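Local coordinates for penicillin binding protein 2X (PDB 5U47) that probably acts as a septal transpeptidase that cross-links the peptides of neighbouring glycan strands in cell wall peptidoglycan and is inactivated by beta-lactams, at residues 615-629 against 639-653. The protein carries 1 engineered substitution. Residues are numbered along the deposited sequence; the frame is centred on the assembly and turned at random.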
loop_
_atom_site.group_PDB
_atom_site.type_symbol
_atom_site.label_atom_id
_atom_site.label_comp_id
_atom_site.label_asym_id
_atom_site.label_seq_id
_atom_site.Cartn_x
_atom_site.Cartn_y
_atom_site.Cartn_z
ATOM N N HIS A 615 -11.702 5.671 -10.547
ATOM C CA HIS A 615 -10.834 6.832 -10.255
ATOM C C HIS A 615 -11.726 7.987 -9.795
ATOM O O HIS A 615 -12.139 8.823 -10.606
ATOM C CB HIS A 615 -10.014 7.272 -11.482
ATOM C CG HIS A 615 -8.992 6.273 -11.933
ATOM N ND1 HIS A 615 -8.275 6.433 -13.098
ATOM C CD2 HIS A 615 -8.604 5.084 -11.409
ATOM C CE1 HIS A 615 -7.446 5.414 -13.240
ATOM N NE2 HIS A 615 -7.627 4.581 -12.230
ATOM N N PRO A 616 -12.043 8.027 -8.490
ATOM C CA PRO A 616 -12.915 9.060 -7.991
ATOM C C PRO A 616 -12.200 10.380 -7.754
ATOM O O PRO A 616 -11.001 10.401 -7.493
ATOM C CB PRO A 616 -13.372 8.489 -6.651
ATOM C CG PRO A 616 -12.211 7.710 -6.173
ATOM C CD PRO A 616 -11.574 7.139 -7.411
ATOM N N ILE A 617 -12.944 11.471 -7.882
ATOM C CA ILE A 617 -12.452 12.811 -7.575
ATOM C C ILE A 617 -13.420 13.350 -6.516
ATOM O O ILE A 617 -14.628 13.504 -6.793
ATOM C CB ILE A 617 -12.496 13.753 -8.788
ATOM C CG1 ILE A 617 -11.605 13.217 -9.917
ATOM C CG2 ILE A 617 -12.072 15.144 -8.359
ATOM C CD1 ILE A 617 -11.822 13.906 -11.248
ATOM N N VAL A 618 -12.897 13.610 -5.320
ATOM C CA VAL A 618 -13.702 14.094 -4.205
ATOM C C VAL A 618 -13.653 15.613 -4.245
ATOM O O VAL A 618 -12.558 16.196 -4.223
ATOM C CB VAL A 618 -13.184 13.542 -2.869
ATOM C CG1 VAL A 618 -13.920 14.148 -1.678
ATOM C CG2 VAL A 618 -13.333 12.019 -2.851
ATOM N N LEU A 619 -14.831 16.242 -4.350
ATOM C CA LEU A 619 -14.925 17.696 -4.420
ATOM C C LEU A 619 -15.292 18.280 -3.069
ATOM O O LEU A 619 -16.390 18.021 -2.539
ATOM C CB LEU A 619 -15.973 18.133 -5.445
ATOM C CG LEU A 619 -15.805 17.618 -6.874
ATOM C CD1 LEU A 619 -17.002 18.002 -7.715
ATOM C CD2 LEU A 619 -14.521 18.142 -7.499
ATOM N N GLY A 620 -14.383 19.072 -2.508
ATOM C CA GLY A 620 -14.661 19.723 -1.239
ATOM C C GLY A 620 -14.171 18.966 -0.020
ATOM O O GLY A 620 -13.485 17.966 -0.136
ATOM N N VAL A 621 -14.578 19.449 1.154
ATOM C CA VAL A 621 -14.091 18.935 2.433
ATOM C C VAL A 621 -15.145 18.420 3.396
ATOM O O VAL A 621 -14.814 18.082 4.520
ATOM C CB VAL A 621 -13.287 20.039 3.155
ATOM C CG1 VAL A 621 -12.069 20.409 2.328
ATOM C CG2 VAL A 621 -14.148 21.279 3.417
ATOM N N GLY A 622 -16.408 18.384 2.969
ATOM C CA GLY A 622 -17.493 17.904 3.828
ATOM C C GLY A 622 -17.409 16.414 4.123
ATOM O O GLY A 622 -16.804 15.648 3.358
ATOM N N ASN A 623 -18.026 16.003 5.233
ATOM C CA ASN A 623 -18.029 14.601 5.633
ATOM C C ASN A 623 -19.204 13.773 5.069
ATOM O O ASN A 623 -19.388 12.634 5.467
ATOM C CB ASN A 623 -17.945 14.448 7.160
ATOM C CG ASN A 623 -19.131 15.034 7.886
ATOM O OD1 ASN A 623 -20.058 15.551 7.278
ATOM N ND2 ASN A 623 -19.109 14.943 9.204
ATOM N N LYS A 624 -19.965 14.328 4.131
ATOM C CA LYS A 624 -21.092 13.597 3.544
ATOM C C LYS A 624 -21.088 13.734 2.041
ATOM O O LYS A 624 -20.794 14.811 1.517
ATOM C CB LYS A 624 -22.443 14.156 4.012
ATOM C CG LYS A 624 -22.683 14.246 5.513
ATOM C CD LYS A 624 -22.720 12.890 6.186
ATOM C CE LYS A 624 -23.028 13.041 7.674
ATOM N NZ LYS A 624 -22.844 11.760 8.412
ATOM N N ILE A 625 -21.457 12.652 1.356
ATOM C CA ILE A 625 -21.641 12.696 -0.090
ATOM C C ILE A 625 -23.013 13.331 -0.400
ATOM O O ILE A 625 -24.047 12.828 0.055
ATOM C CB ILE A 625 -21.558 11.293 -0.700
ATOM C CG1 ILE A 625 -20.119 10.809 -0.583
ATOM C CG2 ILE A 625 -22.026 11.303 -2.157
ATOM C CD1 ILE A 625 -19.876 9.410 -1.105
ATOM N N GLU A 626 -23.006 14.420 -1.167
ATOM C CA GLU A 626 -24.226 15.110 -1.567
ATOM C C GLU A 626 -24.651 14.727 -2.991
ATOM O O GLU A 626 -25.837 14.526 -3.247
ATOM C CB GLU A 626 -24.039 16.616 -1.446
ATOM C CG GLU A 626 -25.270 17.419 -1.793
ATOM C CD GLU A 626 -25.071 18.902 -1.559
ATOM O OE1 GLU A 626 -24.491 19.279 -0.515
ATOM O OE2 GLU A 626 -25.502 19.694 -2.420
ATOM N N LYS A 627 -23.697 14.658 -3.917
ATOM C CA LYS A 627 -23.996 14.255 -5.297
ATOM C C LYS A 627 -22.872 13.432 -5.874
ATOM O O LYS A 627 -21.704 13.559 -5.444
ATOM C CB LYS A 627 -24.211 15.464 -6.204
ATOM C CG LYS A 627 -25.467 16.243 -5.916
ATOM C CD LYS A 627 -25.609 17.431 -6.846
ATOM C CE LYS A 627 -26.789 18.288 -6.416
ATOM N NZ LYS A 627 -26.893 19.515 -7.239
ATOM N N VAL A 628 -23.222 12.603 -6.855
ATOM C CA VAL A 628 -22.245 11.761 -7.556
ATOM C C VAL A 628 -22.545 11.860 -9.049
ATOM O O VAL A 628 -23.727 11.910 -9.440
ATOM C CB VAL A 628 -22.310 10.296 -7.078
ATOM C CG1 VAL A 628 -21.169 9.481 -7.668
ATOM C CG2 VAL A 628 -22.253 10.231 -5.551
ATOM N N SER A 629 -21.495 11.860 -9.881
ATOM C CA SER A 629 -21.659 12.036 -11.342
ATOM C C SER A 629 -22.213 10.815 -12.095
ATOM O O SER A 629 -22.471 10.903 -13.295
ATOM C CB SER A 629 -20.343 12.462 -11.986
ATOM O OG SER A 629 -19.375 11.434 -11.922
ATOM N N ASN A 639 -11.082 2.117 -14.342
ATOM C CA ASN A 639 -10.385 3.388 -14.562
ATOM C C ASN A 639 -11.281 4.558 -14.920
ATOM O O ASN A 639 -10.776 5.622 -15.233
ATOM C CB ASN A 639 -9.281 3.204 -15.608
ATOM C CG ASN A 639 -8.411 2.020 -15.275
ATOM O OD1 ASN A 639 -7.880 1.948 -14.165
ATOM N ND2 ASN A 639 -8.308 1.051 -16.200
ATOM N N GLU A 640 -12.598 4.376 -14.861
ATOM C CA GLU A 640 -13.483 5.464 -15.165
ATOM C C GLU A 640 -13.383 6.535 -14.046
ATOM O O GLU A 640 -13.334 6.225 -12.871
ATOM C CB GLU A 640 -14.914 4.958 -15.340
ATOM C CG GLU A 640 -15.926 6.052 -15.625
ATOM C CD GLU A 640 -17.289 5.509 -16.019
ATOM O OE1 GLU A 640 -17.385 4.312 -16.381
ATOM O OE2 GLU A 640 -18.253 6.287 -15.977
ATOM N N GLN A 641 -13.328 7.791 -14.468
ATOM C CA GLN A 641 -13.213 8.914 -13.567
ATOM C C GLN A 641 -14.605 9.423 -13.227
ATOM O O GLN A 641 -15.389 9.720 -14.119
ATOM C CB GLN A 641 -12.424 10.012 -14.256
ATOM C CG GLN A 641 -12.075 11.215 -13.396
ATOM C CD GLN A 641 -11.481 12.313 -14.258
ATOM O OE1 GLN A 641 -12.212 13.044 -14.931
ATOM N NE2 GLN A 641 -10.147 12.405 -14.276
ATOM N N ILE A 642 -14.902 9.547 -11.940
ATOM C CA ILE A 642 -16.202 10.036 -11.506
ATOM C C ILE A 642 -16.027 11.138 -10.471
ATOM O O ILE A 642 -14.969 11.237 -9.829
ATOM C CB ILE A 642 -17.089 8.902 -10.931
ATOM C CG1 ILE A 642 -16.548 8.391 -9.592
ATOM C CG2 ILE A 642 -17.250 7.780 -11.962
ATOM C CD1 ILE A 642 -17.545 7.555 -8.825
ATOM N N LEU A 643 -17.063 11.960 -10.314
ATOM C CA LEU A 643 -17.048 13.041 -9.331
ATOM C C LEU A 643 -17.920 12.693 -8.134
ATOM O O LEU A 643 -19.027 12.191 -8.305
ATOM C CB LEU A 643 -17.594 14.321 -9.917
ATOM C CG LEU A 643 -16.936 14.928 -11.142
ATOM C CD1 LEU A 643 -17.712 16.183 -11.523
ATOM C CD2 LEU A 643 -15.468 15.232 -10.874
ATOM N N ILE A 644 -17.409 12.967 -6.941
ATOM C CA ILE A 644 -18.136 12.803 -5.683
ATOM C C ILE A 644 -18.137 14.201 -5.079
ATOM O O ILE A 644 -17.086 14.699 -4.650
ATOM C CB ILE A 644 -17.446 11.809 -4.727
ATOM C CG1 ILE A 644 -17.420 10.402 -5.321
ATOM C CG2 ILE A 644 -18.152 11.760 -3.374
ATOM C CD1 ILE A 644 -16.561 9.436 -4.519
ATOM N N MET A 645 -19.294 14.861 -5.082
ATOM C CA MET A 645 -19.381 16.202 -4.494
ATOM C C MET A 645 -19.804 16.080 -3.046
ATOM O O MET A 645 -20.864 15.547 -2.761
ATOM C CB MET A 645 -20.368 17.091 -5.231
ATOM C CG MET A 645 -20.276 18.571 -4.834
ATOM S SD MET A 645 -21.517 19.556 -5.689
ATOM C CE MET A 645 -22.983 19.133 -4.758
ATOM N N THR A 646 -18.979 16.590 -2.139
ATOM C CA THR A 646 -19.300 16.517 -0.719
ATOM C C THR A 646 -20.234 17.657 -0.367
ATOM O O THR A 646 -20.494 18.537 -1.193
ATOM C CB THR A 646 -18.056 16.637 0.170
ATOM O OG1 THR A 646 -17.547 17.977 0.106
ATOM C CG2 THR A 646 -16.994 15.643 -0.262
ATOM N N ASN A 647 -20.702 17.659 0.878
ATOM C CA ASN A 647 -21.613 18.703 1.336
ATOM C C ASN A 647 -20.922 20.031 1.695
ATOM O O ASN A 647 -21.593 20.966 2.092
ATOM C CB ASN A 647 -22.504 18.219 2.491
ATOM C CG ASN A 647 -21.730 17.873 3.740
ATOM O OD1 ASN A 647 -20.576 17.441 3.686
ATOM N ND2 ASN A 647 -22.385 18.009 4.874
ATOM N N GLU A 648 -19.597 20.116 1.569
ATOM C CA GLU A 648 -18.894 21.388 1.809
ATOM C C GLU A 648 -17.875 21.600 0.698
ATOM O O GLU A 648 -16.736 21.139 0.777
ATOM C CB GLU A 648 -18.243 21.436 3.184
ATOM C CG GLU A 648 -17.613 22.792 3.461
ATOM C CD GLU A 648 -17.056 22.925 4.860
ATOM O OE1 GLU A 648 -17.072 21.925 5.612
ATOM O OE2 GLU A 648 -16.592 24.038 5.196
ATOM N N PHE A 649 -18.302 22.328 -0.326
ATOM C CA PHE A 649 -17.513 22.531 -1.541
ATOM C C PHE A 649 -17.647 23.984 -1.984
ATOM O O PHE A 649 -18.681 24.378 -2.528
ATOM C CB PHE A 649 -18.003 21.524 -2.606
ATOM C CG PHE A 649 -17.350 21.664 -3.961
ATOM C CD1 PHE A 649 -15.972 21.765 -4.084
ATOM C CD2 PHE A 649 -18.119 21.620 -5.113
ATOM C CE1 PHE A 649 -15.373 21.869 -5.332
ATOM C CE2 PHE A 649 -17.526 21.715 -6.367
ATOM C CZ PHE A 649 -16.151 21.841 -6.477
ATOM N N THR A 650 -16.597 24.768 -1.740
ATOM C CA THR A 650 -16.618 26.208 -2.021
ATOM C C THR A 650 -15.477 26.774 -2.866
ATOM O O THR A 650 -15.552 27.936 -3.266
ATOM C CB THR A 650 -16.580 27.004 -0.701
ATOM O OG1 THR A 650 -15.352 26.715 -0.022
ATOM C CG2 THR A 650 -17.776 26.654 0.199
ATOM N N GLU A 651 -14.422 25.996 -3.096
ATOM C CA GLU A 651 -13.257 26.442 -3.882
ATOM C C GLU A 651 -13.069 25.639 -5.174
ATOM O O GLU A 651 -13.317 24.432 -5.202
ATOM C CB GLU A 651 -11.982 26.329 -3.043
ATOM C CG GLU A 651 -11.906 27.289 -1.862
ATOM C CD GLU A 651 -10.579 27.196 -1.102
ATOM O OE1 GLU A 651 -9.860 26.181 -1.236
ATOM O OE2 GLU A 651 -10.250 28.146 -0.355
ATOM N N LEU A 652 -12.611 26.321 -6.230
ATOM C CA LEU A 652 -12.371 25.699 -7.520
ATOM C C LEU A 652 -11.256 24.664 -7.402
ATOM O O LEU A 652 -10.189 24.964 -6.857
ATOM C CB LEU A 652 -11.929 26.745 -8.546
ATOM C CG LEU A 652 -11.782 26.281 -9.998
ATOM C CD1 LEU A 652 -13.124 25.819 -10.551
ATOM C CD2 LEU A 652 -11.243 27.433 -10.827
ATOM N N PRO A 653 -11.496 23.438 -7.875
ATOM C CA PRO A 653 -10.441 22.428 -7.842
ATOM C C PRO A 653 -9.350 22.625 -8.883
ATOM O O PRO A 653 -9.502 23.426 -9.781
ATOM C CB PRO A 653 -11.176 21.134 -8.231
ATOM C CG PRO A 653 -12.623 21.412 -8.022
ATOM C CD PRO A 653 -12.812 22.872 -8.214
HETATM O O HOH W 1 -7.102 1.933 -11.455
HETATM O O HOH W 2 -21.912 20.813 -1.688
HETATM O O HOH W 3 -18.593 10.806 -14.325
#
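A chi1 of 70° sets OG1 of T646 between its own backbone N and carbonyl carbon, where it meets L619 O at the end of strand 615-619 and G622 N in the loop beyond. F649 has CG on the far side from its N (chi1 176°), which lays the ring against L619. T646 ends the middle strand of the three-stranded sheet of a PASTA domain, and F649 follows in the loop beyond it. This strand, 641-646, is parallel to 615-619 and antiparallel to 625-628. OG1 of T646 donates to O of L619 at 2.9 Å and accepts from N of G622 at 3.1 Å. The backbone N of T646 also donates to L619 O, in the carbonyl plane, so two donors of one residue grip this oxygen. CB of L619 sits over the centre of the F649 ring, 3.7 Å from its centroid, a CH-pi contact. CD2 of L619 reaches CG of P653. On the same face I617 CD1 packs on the Q641 side chain, 3.4 Å from its CD, while the Q641 amide is held by T659 and G657. P616, V618, I644 and V628 lie on the other face; helix 602-611 packs against P616 and I644 there. I625 CG1 comes within 3.5 Å of I644 CG2. E626 and K627 both donate their N to M645 O, a classic beta bulge. At the start of the parallel pair, CA of N639 lies over the face of the H615 ring, a CH-pi contact. A water joins H615 NE2 to N639 OD1, which also accepts from the backbone N of K453. Just past strand 625-628, S629 OG accepts from N of L643 at 2.9 Å, with a nearly straight N-H...O angle of 175°.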